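Local structure of ADP/ATP-dependent NAD(P)H-hydrate dehydratase (Bacillus subtilis, 3RPZ) at residues V6-E11 / L204-N209; T193-P198 / A238-V243; I148-P153 / V185-G190. The protein catalyses the ADP- or ATP-dependent dehydration of NAD(P)H hydrates, returning the damaged cofactor to NAD(P)H. One frame throughout, in Å; residues are numbered along the deposited sequence.

Interaction 1: residues V6-E11 / L204-N209; sequences VPFWTE and LNPTGN. With AMP (adenosine monophosphate), chain C.
Phe8 and Leu204 form a single backbone bridge that docks the loop before helix 11-17 against the outgoing end of strand 202-204, the outermost strand of the sheet on this side. Two hydrogen bonds tie Leu204 to the residues flanking Phe8: Leu204 N donates to Pro7 O at 2.9 Å, and Trp9 N to Leu204 O at 3.0 Å. A CA-H...O contact from Phe8 CA at 3.2 Å also uses Leu204 O. Side chains close in around the bridge. Val6 meets Leu204 at about a right angle, with Val6 CG1 3.7 Å from Leu204 CG. With CG beside its backbone N (chi1 -72°), Phe8 lays the CD1 and CE1 side of its ring along the second segment, CE1 lying 3.7 Å from Leu204 CB and CD1 3.6 Å from Pro206 CB. Phe8 and Pro206 run alongside each other, pointing opposite ways. Pro206 also covers the carbonyl of Trp9, its CD 3.1 Å from Trp9 O, which is buried here and has no partner in the model. Asn205 ND2, from the residue before the proline, donates to Thr207 OG1 just after it, spanning Pro206; the loop then runs on to Gly208 and Asn209 at the AMP pocket, where Asn209 O lies 3.3 Å from C6 of the adenine. The Trp9 indole leads away from the second segment: its NE1 donates to Asn241 on helix 235-256, it stacks on His13 of helix 11-17 and meets Trp203 of strand 202-204 edge-to-face, and so lies among all three elements.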
loop_
_atom_site.group_PDB
_atom_site.type_symbol
_atom_site.label_atom_id
_atom_site.label_comp_id
_atom_site.label_asym_id
_atom_site.label_seq_id
_atom_site.Cartn_x
_atom_site.Cartn_y
_atom_site.Cartn_z
ATOM N N VAL A 6 -26.642 -29.734 -17.026
ATOM C CA VAL A 6 -25.784 -29.658 -15.858
ATOM C C VAL A 6 -26.402 -28.601 -14.941
ATOM O O VAL A 6 -26.663 -27.464 -15.364
ATOM C CB VAL A 6 -24.364 -29.305 -16.287
ATOM C CG1 VAL A 6 -23.434 -29.173 -15.040
ATOM C CG2 VAL A 6 -23.827 -30.391 -17.206
ATOM N N PRO A 7 -26.615 -28.931 -13.652
ATOM C CA PRO A 7 -27.229 -27.974 -12.752
ATOM C C PRO A 7 -26.282 -26.869 -12.346
ATOM O O PRO A 7 -25.057 -27.076 -12.294
ATOM C CB PRO A 7 -27.602 -28.832 -11.527
ATOM C CG PRO A 7 -26.547 -29.878 -11.539
ATOM C CD PRO A 7 -26.347 -30.207 -12.977
ATOM N N PHE A 8 -26.839 -25.700 -12.033
ATOM C CA PHE A 8 -26.072 -24.625 -11.445
ATOM C C PHE A 8 -25.891 -24.842 -9.952
ATOM O O PHE A 8 -26.765 -25.279 -9.241
ATOM C CB PHE A 8 -26.749 -23.273 -11.699
ATOM C CG PHE A 8 -26.647 -22.813 -13.125
ATOM C CD1 PHE A 8 -25.552 -22.194 -13.599
ATOM C CD2 PHE A 8 -27.690 -23.041 -14.002
ATOM C CE1 PHE A 8 -25.429 -21.802 -14.909
ATOM C CE2 PHE A 8 -27.602 -22.637 -15.346
ATOM C CZ PHE A 8 -26.450 -21.978 -15.782
ATOM N N TRP A 9 -24.709 -24.485 -9.465
ATOM C CA TRP A 9 -24.470 -24.368 -8.015
ATOM C C TRP A 9 -25.030 -23.007 -7.644
ATOM O O TRP A 9 -24.442 -21.974 -7.977
ATOM C CB TRP A 9 -22.983 -24.524 -7.697
ATOM C CG TRP A 9 -22.638 -24.577 -6.256
ATOM C CD1 TRP A 9 -22.009 -23.616 -5.532
ATOM C CD2 TRP A 9 -22.862 -25.680 -5.364
ATOM N NE1 TRP A 9 -21.837 -24.040 -4.240
ATOM C CE2 TRP A 9 -22.314 -25.318 -4.114
ATOM C CE3 TRP A 9 -23.441 -26.945 -5.508
ATOM C CZ2 TRP A 9 -22.363 -26.178 -3.001
ATOM C CZ3 TRP A 9 -23.496 -27.787 -4.409
ATOM C CH2 TRP A 9 -22.925 -27.393 -3.169
ATOM N N THR A 10 -26.158 -23.018 -6.948
ATOM C CA THR A 10 -26.931 -21.808 -6.701
ATOM C C THR A 10 -26.689 -21.215 -5.334
ATOM O O THR A 10 -26.049 -21.799 -4.472
ATOM C CB THR A 10 -28.438 -22.116 -6.753
ATOM O OG1 THR A 10 -28.758 -22.974 -5.663
ATOM C CG2 THR A 10 -28.835 -22.791 -8.118
ATOM N N GLU A 11 -27.196 -20.011 -5.148
ATOM C CA GLU A 11 -27.129 -19.332 -3.861
ATOM C C GLU A 11 -27.622 -20.234 -2.709
ATOM O O GLU A 11 -27.032 -20.228 -1.643
ATOM C CB GLU A 11 -27.943 -18.030 -3.922
ATOM C CG GLU A 11 -28.210 -17.456 -2.548
ATOM C CD GLU A 11 -28.949 -16.116 -2.586
ATOM O OE1 GLU A 11 -29.277 -15.623 -3.685
ATOM O OE2 GLU A 11 -29.190 -15.603 -1.486
ATOM N N LEU A 204 -22.421 -26.221 -13.040
ATOM C CA LEU A 204 -22.068 -24.958 -13.706
ATOM C C LEU A 204 -22.106 -23.854 -12.675
ATOM O O LEU A 204 -22.978 -23.828 -11.813
ATOM C CB LEU A 204 -23.022 -24.622 -14.839
ATOM C CG LEU A 204 -23.123 -25.623 -15.981
ATOM C CD1 LEU A 204 -24.067 -25.070 -17.074
ATOM C CD2 LEU A 204 -21.758 -25.966 -16.588
ATOM N N ASN A 205 -21.216 -22.884 -12.838
ATOM C CA ASN A 205 -21.213 -21.720 -11.976
ATOM C C ASN A 205 -22.028 -20.590 -12.588
ATOM O O ASN A 205 -21.772 -20.228 -13.741
ATOM C CB ASN A 205 -19.803 -21.196 -11.788
ATOM C CG ASN A 205 -19.799 -20.077 -10.779
ATOM O OD1 ASN A 205 -20.208 -20.261 -9.644
ATOM N ND2 ASN A 205 -19.363 -18.899 -11.200
ATOM N N PRO A 206 -23.000 -20.031 -11.848
ATOM C CA PRO A 206 -23.858 -18.995 -12.416
ATOM C C PRO A 206 -23.392 -17.560 -12.229
ATOM O O PRO A 206 -24.079 -16.633 -12.696
ATOM C CB PRO A 206 -25.162 -19.164 -11.614
ATOM C CG PRO A 206 -24.729 -19.646 -10.281
ATOM C CD PRO A 206 -23.508 -20.515 -10.539
ATOM N N THR A 207 -22.288 -17.357 -11.558
ATOM C CA THR A 207 -21.824 -16.017 -11.233
ATOM C C THR A 207 -20.620 -15.571 -12.052
ATOM O O THR A 207 -19.878 -16.352 -12.610
ATOM C CB THR A 207 -21.479 -15.892 -9.735
ATOM O OG1 THR A 207 -20.358 -16.701 -9.456
ATOM C CG2 THR A 207 -22.633 -16.246 -8.831
ATOM N N GLY A 208 -20.411 -14.263 -12.047
ATOM C CA GLY A 208 -19.337 -13.626 -12.743
ATOM C C GLY A 208 -19.704 -12.892 -13.994
ATOM O O GLY A 208 -20.836 -13.023 -14.488
ATOM N N ASN A 209 -18.807 -12.049 -14.483
ATOM C CA ASN A 209 -19.049 -11.244 -15.672
ATOM C C ASN A 209 -17.735 -10.851 -16.311
ATOM O O ASN A 209 -16.670 -11.319 -15.815
ATOM C CB ASN A 209 -19.928 -10.047 -15.360
ATOM C CG ASN A 209 -19.329 -9.148 -14.336
ATOM O OD1 ASN A 209 -18.110 -8.936 -14.344
ATOM N ND2 ASN A 209 -20.145 -8.630 -13.378
HETATM P P AMP C . -7.452 -17.022 -15.816
HETATM O O1P AMP C . -6.886 -15.723 -15.140
HETATM O O2P AMP C . -7.399 -16.808 -17.277
HETATM O O3P AMP C . -6.677 -18.192 -15.244
HETATM O "O5'" AMP C . -8.815 -17.156 -15.140
HETATM C "C5'" AMP C . -9.893 -16.200 -15.473
HETATM C "C4'" AMP C . -10.945 -16.257 -14.421
HETATM O "O4'" AMP C . -11.948 -15.218 -14.671
HETATM C "C3'" AMP C . -11.705 -17.561 -14.328
HETATM O "O3'" AMP C . -12.230 -17.707 -13.023
HETATM C "C2'" AMP C . -12.806 -17.256 -15.357
HETATM O "O2'" AMP C . -13.919 -18.169 -15.290
HETATM C "C1'" AMP C . -13.196 -15.849 -14.967
HETATM N N9 AMP C . -13.738 -15.085 -16.097
HETATM C C8 AMP C . -13.040 -14.492 -17.075
HETATM N N7 AMP C . -13.865 -13.878 -17.985
HETATM C C5 AMP C . -15.104 -14.101 -17.505
HETATM C C6 AMP C . -16.462 -13.760 -17.995
HETATM N N6 AMP C . -16.587 -13.061 -19.140
HETATM N N1 AMP C . -17.472 -14.193 -17.243
HETATM C C2 AMP C . -17.332 -14.890 -16.107
HETATM N N3 AMP C . -16.117 -15.268 -15.601
HETATM C C4 AMP C . -15.099 -14.892 -16.318
#

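Interaction 2: residues T193-P198 / A238-V243; sequences TVIAFP and AVLNAV
Ile195 carries CG1 beside its backbone N (chi1 -52°), which leaves CG2 anti to that N and aimed at helix 235-256; Leu240 likewise has CG beside its backbone N (chi1 -68°), and so swings its two methyls back to the strand although its CB does not point at it. The two side chains cross obliquely. Leu240 CD2 sits against the Ile195 side chain, 3.8 Å from Ile195 CB and within 3.9 Å of its CG1, CG2 and CD1 alike. The preceding residue, Val239, passes Ile195 head to tail, with Val239 CG1 3.8 Å from Ile195 CG2. One helical turn on, Val243 CG1 comes tip to tip with Thr193 CG2 at 3.9 Å and more loosely approaches Ile195 CD1. At the other end the Phe197 ring offers its edge, with CZ 4.1 Å from Leu240 CG. An alanine in place of Leu240 would remove both methyls and would probably leave the flank of Ile195 and the edge of Phe197 without their covering partner. Strand 194-196 and the helix run antiparallel, with 174° between their directions and axes 9.9 Å apart, a separation filled by these side chains. The arrangement is a helix layered on the central sheet, as in the ribokinase-like fold expected of this family. Every touching residue is buried and the contact is purely apolar, resting on shape and exclusion of water: even Thr193 turns its methyl to the helix, while its OG1 is spent on Gly190 O beside the AMP pocket.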
loop_
_atom_site.group_PDB
_atom_site.type_symbol
_atom_site.label_atom_id
_atom_site.label_comp_id
_atom_site.label_asym_id
_atom_site.label_seq_id
_atom_site.Cartn_x
_atom_site.Cartn_y
_atom_site.Cartn_z
ATOM N N THR A 193 -18.414 -21.329 -15.778
ATOM C CA THR A 193 -17.369 -22.259 -15.397
ATOM C C THR A 193 -17.988 -23.624 -15.098
ATOM O O THR A 193 -19.015 -23.714 -14.399
ATOM C CB THR A 193 -16.576 -21.717 -14.190
ATOM O OG1 THR A 193 -15.735 -20.631 -14.641
ATOM C CG2 THR A 193 -15.658 -22.805 -13.545
ATOM N N VAL A 194 -17.341 -24.668 -15.569
ATOM C CA VAL A 194 -17.761 -26.050 -15.290
ATOM C C VAL A 194 -16.938 -26.613 -14.156
ATOM O O VAL A 194 -15.691 -26.457 -14.160
ATOM C CB VAL A 194 -17.581 -26.994 -16.505
ATOM C CG1 VAL A 194 -18.154 -28.394 -16.200
ATOM C CG2 VAL A 194 -18.238 -26.427 -17.732
ATOM N N ILE A 195 -17.572 -27.163 -13.124
ATOM C CA ILE A 195 -16.871 -27.859 -12.057
ATOM C C ILE A 195 -17.214 -29.329 -12.175
ATOM O O ILE A 195 -18.330 -29.748 -11.847
ATOM C CB ILE A 195 -17.240 -27.324 -10.659
ATOM C CG1 ILE A 195 -17.084 -25.801 -10.561
ATOM C CG2 ILE A 195 -16.352 -28.035 -9.575
ATOM C CD1 ILE A 195 -18.314 -24.973 -10.950
ATOM N N ALA A 196 -16.279 -30.116 -12.705
ATOM C CA ALA A 196 -16.459 -31.530 -12.968
ATOM C C ALA A 196 -15.651 -32.372 -11.997
ATOM O O ALA A 196 -14.452 -32.182 -11.869
ATOM C CB ALA A 196 -16.091 -31.861 -14.393
ATOM N N PHE A 197 -16.324 -33.286 -11.298
ATOM C CA PHE A 197 -15.716 -34.153 -10.301
ATOM C C PHE A 197 -15.477 -35.539 -10.914
ATOM O O PHE A 197 -16.235 -35.967 -11.778
ATOM C CB PHE A 197 -16.610 -34.229 -9.052
ATOM C CG PHE A 197 -16.696 -32.935 -8.315
ATOM C CD1 PHE A 197 -15.687 -32.539 -7.484
ATOM C CD2 PHE A 197 -17.733 -32.075 -8.538
ATOM C CE1 PHE A 197 -15.734 -31.310 -6.860
ATOM C CE2 PHE A 197 -17.776 -30.851 -7.915
ATOM C CZ PHE A 197 -16.801 -30.467 -7.068
ATOM N N PRO A 198 -14.429 -36.216 -10.430
ATOM C CA PRO A 198 -14.062 -37.477 -11.072
ATOM C C PRO A 198 -15.035 -38.590 -10.753
ATOM O O PRO A 198 -14.981 -39.663 -11.389
ATOM C CB PRO A 198 -12.681 -37.740 -10.536
ATOM C CG PRO A 198 -12.567 -36.936 -9.251
ATOM C CD PRO A 198 -13.430 -35.736 -9.452
ATOM N N ALA A 238 -15.935 -26.711 -0.995
ATOM C CA ALA A 238 -14.915 -25.689 -1.026
ATOM C C ALA A 238 -14.663 -25.176 -2.448
ATOM O O ALA A 238 -14.619 -23.971 -2.693
ATOM C CB ALA A 238 -13.590 -26.219 -0.466
ATOM N N VAL A 239 -14.514 -26.093 -3.416
ATOM C CA VAL A 239 -14.272 -25.727 -4.809
ATOM C C VAL A 239 -15.467 -24.955 -5.365
ATOM O O VAL A 239 -15.340 -23.880 -5.948
ATOM C CB VAL A 239 -13.966 -26.963 -5.661
ATOM C CG1 VAL A 239 -13.826 -26.557 -7.142
ATOM C CG2 VAL A 239 -12.688 -27.649 -5.187
ATOM N N LEU A 240 -16.650 -25.505 -5.150
ATOM C CA LEU A 240 -17.877 -24.896 -5.702
ATOM C C LEU A 240 -18.152 -23.509 -5.116
ATOM O O LEU A 240 -18.475 -22.561 -5.837
ATOM C CB LEU A 240 -19.098 -25.819 -5.460
ATOM C CG LEU A 240 -19.042 -27.108 -6.273
ATOM C CD1 LEU A 240 -19.914 -28.174 -5.566
ATOM C CD2 LEU A 240 -19.499 -26.849 -7.685
ATOM N N ASN A 241 -17.956 -23.362 -3.809
ATOM C CA ASN A 241 -18.148 -22.065 -3.161
ATOM C C ASN A 241 -17.095 -21.053 -3.537
ATOM O O ASN A 241 -17.414 -19.873 -3.632
ATOM C CB ASN A 241 -18.262 -22.190 -1.644
ATOM C CG ASN A 241 -19.593 -22.877 -1.222
ATOM O OD1 ASN A 241 -20.573 -22.854 -1.998
ATOM N ND2 ASN A 241 -19.652 -23.463 -0.021
ATOM N N ALA A 242 -15.859 -21.481 -3.780
ATOM C CA ALA A 242 -14.833 -20.568 -4.190
ATOM C C ALA A 242 -15.152 -20.006 -5.543
ATOM O O ALA A 242 -15.068 -18.788 -5.776
ATOM C CB ALA A 242 -13.451 -21.252 -4.180
ATOM N N VAL A 243 -15.491 -20.887 -6.496
ATOM C CA VAL A 243 -15.793 -20.451 -7.869
ATOM C C VAL A 243 -17.021 -19.497 -7.841
ATOM O O VAL A 243 -17.022 -18.410 -8.457
ATOM C CB VAL A 243 -16.058 -21.634 -8.763
ATOM C CG1 VAL A 243 -16.515 -21.192 -10.137
ATOM C CG2 VAL A 243 -14.783 -22.470 -8.888
#

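Interaction 3: residues I148-P153 / V185-G190; sequences ILTPHP and VIVLKG. With NPW (beta-6-hydroxy-1,4,5,6-tetrahydronicotinamide adenine dinucleotide phosphate), chain D.
Lys189 grips the loop after strand 147-149 twice: its backbone N donates to Pro151 O at 2.9 Å, and its side chain, bent at chi2 and chi3, curls back so that NZ reaches Thr150 O, also at 2.9 Å. A water accepts from the same NZ at 2.8 Å and bonds to Thr150 OG1, while NZ has a further partner in a phosphate oxygen of AMP. Next to it, His152 NE2 donates to the pyrophosphate oxygen OB1 of the hydrated NADPH at 2.9 Å, in a bent bond of 143°. The imidazole, its CG held between the backbone N and the carbonyl carbon (chi1 62°), also lays one face over C8A of the adenine. Pro153 adds CG at 3.6 Å from adenine C6D. Both residues sit where helix 153-160 begins, with His152 at the N-cap position and its backbone N bonded to Glu155. Lys189 O is held in turn by Arg171. Behind this site, Leu149 N donates to Val185 O and Val187 N donates to Leu149 O, joining the two strands in parallel. Ile148 and Val185 lie side by side on one sheet face, CG1 to CB at 3.9 Å; on the other, Pro151 CG packs on Ile186 CG2 at about a right angle. The strands are linked by a beta-alpha-beta crossover through helices 153-160, 164-167 and 171-182. Ligand-binding loops fanning from the C-terminal ends of parallel strands are characteristic of the ribokinase-like fold, here setting nucleotide and hydrated cofactor side by side.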
loop_
_atom_site.group_PDB
_atom_site.type_symbol
_atom_site.label_atom_id
_atom_site.label_comp_id
_atom_site.label_asym_id
_atom_site.label_seq_id
_atom_site.Cartn_x
_atom_site.Cartn_y
_atom_site.Cartn_z
ATOM N N ILE A 148 -7.162 -31.044 -7.876
ATOM C CA ILE A 148 -8.067 -30.076 -8.480
ATOM C C ILE A 148 -7.310 -29.272 -9.506
ATOM O O ILE A 148 -6.368 -28.534 -9.171
ATOM C CB ILE A 148 -8.667 -29.148 -7.385
ATOM C CG1 ILE A 148 -9.457 -29.951 -6.332
ATOM C CG2 ILE A 148 -9.511 -27.979 -8.000
ATOM C CD1 ILE A 148 -9.353 -29.312 -4.927
ATOM N N LEU A 149 -7.653 -29.451 -10.797
ATOM C CA LEU A 149 -7.042 -28.733 -11.887
ATOM C C LEU A 149 -7.902 -27.561 -12.250
ATOM O O LEU A 149 -9.117 -27.710 -12.372
ATOM C CB LEU A 149 -6.909 -29.675 -13.101
ATOM C CG LEU A 149 -6.282 -31.058 -12.826
ATOM C CD1 LEU A 149 -6.151 -31.801 -14.161
ATOM C CD2 LEU A 149 -4.908 -30.931 -12.140
ATOM N N THR A 150 -7.310 -26.387 -12.499
ATOM C CA THR A 150 -8.079 -25.186 -12.786
ATOM C C THR A 150 -7.748 -24.513 -14.130
ATOM O O THR A 150 -7.413 -23.350 -14.183
ATOM C CB THR A 150 -7.998 -24.182 -11.625
ATOM O OG1 THR A 150 -6.646 -23.676 -11.513
ATOM C CG2 THR A 150 -8.412 -24.780 -10.287
ATOM N N PRO A 151 -7.830 -25.257 -15.233
ATOM C CA PRO A 151 -7.536 -24.693 -16.529
ATOM C C PRO A 151 -8.575 -23.709 -17.057
ATOM O O PRO A 151 -9.780 -23.942 -16.984
ATOM C CB PRO A 151 -7.498 -25.912 -17.434
ATOM C CG PRO A 151 -8.524 -26.825 -16.829
ATOM C CD PRO A 151 -8.303 -26.641 -15.345
ATOM N N HIS A 152 -8.077 -22.670 -17.712
ATOM C CA HIS A 152 -8.888 -22.010 -18.721
ATOM C C HIS A 152 -8.837 -22.828 -20.003
ATOM O O HIS A 152 -8.099 -23.821 -20.108
ATOM C CB HIS A 152 -8.486 -20.545 -18.904
ATOM C CG HIS A 152 -7.087 -20.331 -19.376
ATOM N ND1 HIS A 152 -6.527 -20.972 -20.476
ATOM C CD2 HIS A 152 -6.159 -19.452 -18.934
ATOM C CE1 HIS A 152 -5.276 -20.541 -20.620
ATOM N NE2 HIS A 152 -5.036 -19.596 -19.712
ATOM N N PRO A 153 -9.635 -22.490 -21.012
ATOM C CA PRO A 153 -9.682 -23.347 -22.214
ATOM C C PRO A 153 -8.318 -23.563 -22.918
ATOM O O PRO A 153 -8.093 -24.615 -23.457
ATOM C CB PRO A 153 -10.712 -22.625 -23.100
ATOM C CG PRO A 153 -11.658 -22.086 -22.105
ATOM C CD PRO A 153 -10.788 -21.589 -20.955
ATOM N N VAL A 185 -10.518 -33.484 -10.155
ATOM C CA VAL A 185 -11.500 -32.424 -10.312
ATOM C C VAL A 185 -11.004 -31.551 -11.469
ATOM O O VAL A 185 -9.790 -31.261 -11.542
ATOM C CB VAL A 185 -11.670 -31.588 -9.034
ATOM C CG1 VAL A 185 -12.771 -30.507 -9.216
ATOM C CG2 VAL A 185 -11.992 -32.515 -7.843
ATOM N N ILE A 186 -11.903 -31.054 -12.321
ATOM C CA ILE A 186 -11.541 -30.050 -13.327
ATOM C C ILE A 186 -12.477 -28.888 -13.198
ATOM O O ILE A 186 -13.697 -29.054 -13.363
ATOM C CB ILE A 186 -11.543 -30.592 -14.778
ATOM C CG1 ILE A 186 -10.546 -31.724 -14.909
ATOM C CG2 ILE A 186 -11.150 -29.450 -15.769
ATOM C CD1 ILE A 186 -10.440 -32.326 -16.282
ATOM N N VAL A 187 -11.924 -27.706 -12.915
ATOM C CA VAL A 187 -12.606 -26.435 -12.918
ATOM C C VAL A 187 -12.244 -25.808 -14.249
ATOM O O VAL A 187 -11.169 -25.258 -14.405
ATOM C CB VAL A 187 -12.192 -25.531 -11.752
ATOM C CG1 VAL A 187 -12.923 -24.207 -11.823
ATOM C CG2 VAL A 187 -12.433 -26.231 -10.416
ATOM N N LEU A 188 -13.115 -25.988 -15.243
ATOM C CA LEU A 188 -12.885 -25.473 -16.585
ATOM C C LEU A 188 -13.466 -24.071 -16.643
ATOM O O LEU A 188 -14.711 -23.879 -16.713
ATOM C CB LEU A 188 -13.503 -26.366 -17.656
ATOM C CG LEU A 188 -13.442 -25.828 -19.077
ATOM C CD1 LEU A 188 -11.972 -25.667 -19.520
ATOM C CD2 LEU A 188 -14.196 -26.721 -20.069
ATOM N N LYS A 189 -12.582 -23.110 -16.645
ATOM C CA LYS A 189 -12.968 -21.719 -16.491
ATOM C C LYS A 189 -13.566 -21.136 -17.771
ATOM O O LYS A 189 -13.504 -21.708 -18.868
ATOM C CB LYS A 189 -11.733 -20.958 -15.987
ATOM C CG LYS A 189 -11.501 -21.282 -14.520
ATOM C CD LYS A 189 -10.107 -21.594 -13.975
ATOM C CE LYS A 189 -9.292 -20.375 -14.080
ATOM N NZ LYS A 189 -7.774 -20.511 -13.886
ATOM N N GLY A 190 -14.171 -19.962 -17.557
ATOM C CA GLY A 190 -14.911 -19.259 -18.568
ATOM C C GLY A 190 -16.235 -18.783 -18.038
ATOM O O GLY A 190 -16.619 -19.086 -16.915
HETATM P P NPW D . -6.687 -16.415 -27.363
HETATM O O1 NPW D . -5.248 -16.317 -27.816
HETATM O O2 NPW D . -7.246 -15.260 -26.597
HETATM O O3 NPW D . -7.663 -16.868 -28.464
HETATM P PA NPW D . -1.651 -18.535 -21.465
HETATM P PB NPW D . -2.045 -16.905 -19.087
HETATM C C1A NPW D . -6.508 -18.991 -24.430
HETATM C C1B NPW D . 0.496 -16.097 -15.205
HETATM N N1C NPW D . -0.150 -14.843 -14.898
HETATM N N1D NPW D . -11.614 -18.975 -24.310
HETATM C C2A NPW D . -6.011 -17.757 -25.182
HETATM O O2A NPW D . -6.747 -17.702 -26.386
HETATM C C2B NPW D . -0.378 -17.339 -14.993
HETATM O O2B NPW D . -0.527 -17.670 -13.635
HETATM C C2C NPW D . 0.359 -13.925 -14.120
HETATM C C2D NPW D . -10.770 -19.206 -25.326
HETATM C C3A NPW D . -4.537 -18.065 -25.379
HETATM O O3A NPW D . -4.298 -18.961 -26.486
HETATM C C3B NPW D . 0.473 -18.348 -15.790
HETATM O O3B NPW D . 1.530 -18.795 -14.929
HETATM C C3C NPW D . 0.025 -12.704 -13.818
HETATM N N3D NPW D . -9.427 -19.197 -25.314
HETATM C C4B NPW D . 1.035 -17.481 -16.926
HETATM O O4B NPW D . 0.830 -16.081 -16.580
HETATM C C4C NPW D . -1.201 -12.164 -14.546
HETATM C C4D NPW D . -8.962 -18.948 -24.084
HETATM O O4D NPW D . -5.402 -19.358 -23.601
HETATM C C4E NPW D . -4.211 -18.783 -24.084
HETATM C C5A NPW D . -9.760 -18.656 -22.943
HETATM C C5B NPW D . 0.356 -17.739 -18.274
HETATM O O5B NPW D . -1.065 -17.750 -18.126
HETATM C C5C NPW D . -1.419 -12.957 -15.822
HETATM C C5E NPW D . -3.698 -17.834 -22.999
HETATM O O5E NPW D . -3.164 -18.618 -21.939
HETATM C C6C NPW D . -1.451 -14.486 -15.544
HETATM O O6C NPW D . -2.529 -14.883 -14.702
HETATM C C6D NPW D . -11.189 -18.674 -23.062
HETATM N N6D NPW D . -12.061 -18.443 -22.095
HETATM N N7A NPW D . -9.016 -18.367 -21.816
HETATM C C7C NPW D . 0.678 -11.914 -12.815
HETATM N N7C NPW D . 0.219 -10.697 -12.564
HETATM O O7C NPW D . 1.698 -12.357 -12.228
HETATM C C8A NPW D . -7.708 -18.469 -22.271
HETATM N N9A NPW D . -7.729 -18.832 -23.646
HETATM O OA1 NPW D . -0.722 -18.316 -22.584
HETATM O OA2 NPW D . -1.599 -19.745 -20.674
HETATM O OA3 NPW D . -1.560 -17.194 -20.581
HETATM O OB1 NPW D . -3.386 -17.411 -18.793
HETATM O OB2 NPW D . -1.788 -15.438 -18.938
HETATM O O HOH W 1 -7.626 -20.753 -11.117
#

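In the fold
Interactions 2 and 3 are wholly buried in the core and share one sheet: strands 185-188 and 194-196 are antiparallel neighbours, bonded through Val194 O to Leu188 N and Ala196 O to Ile186 N. Interaction 1 lies farther out, partly exposed at the sheet's edge, and meets interaction 2 through Asn205 N to Thr193 O. Chemistry follows place. The edge bridge relies on backbone bonds padded by side chains, the strand-helix layer on apolar contact alone, and the strand pair combines sheet bonding with polar groups turned to the ligands. All three have residues in the AMP pocket, while the hydrated NADPH is bound from interaction 3.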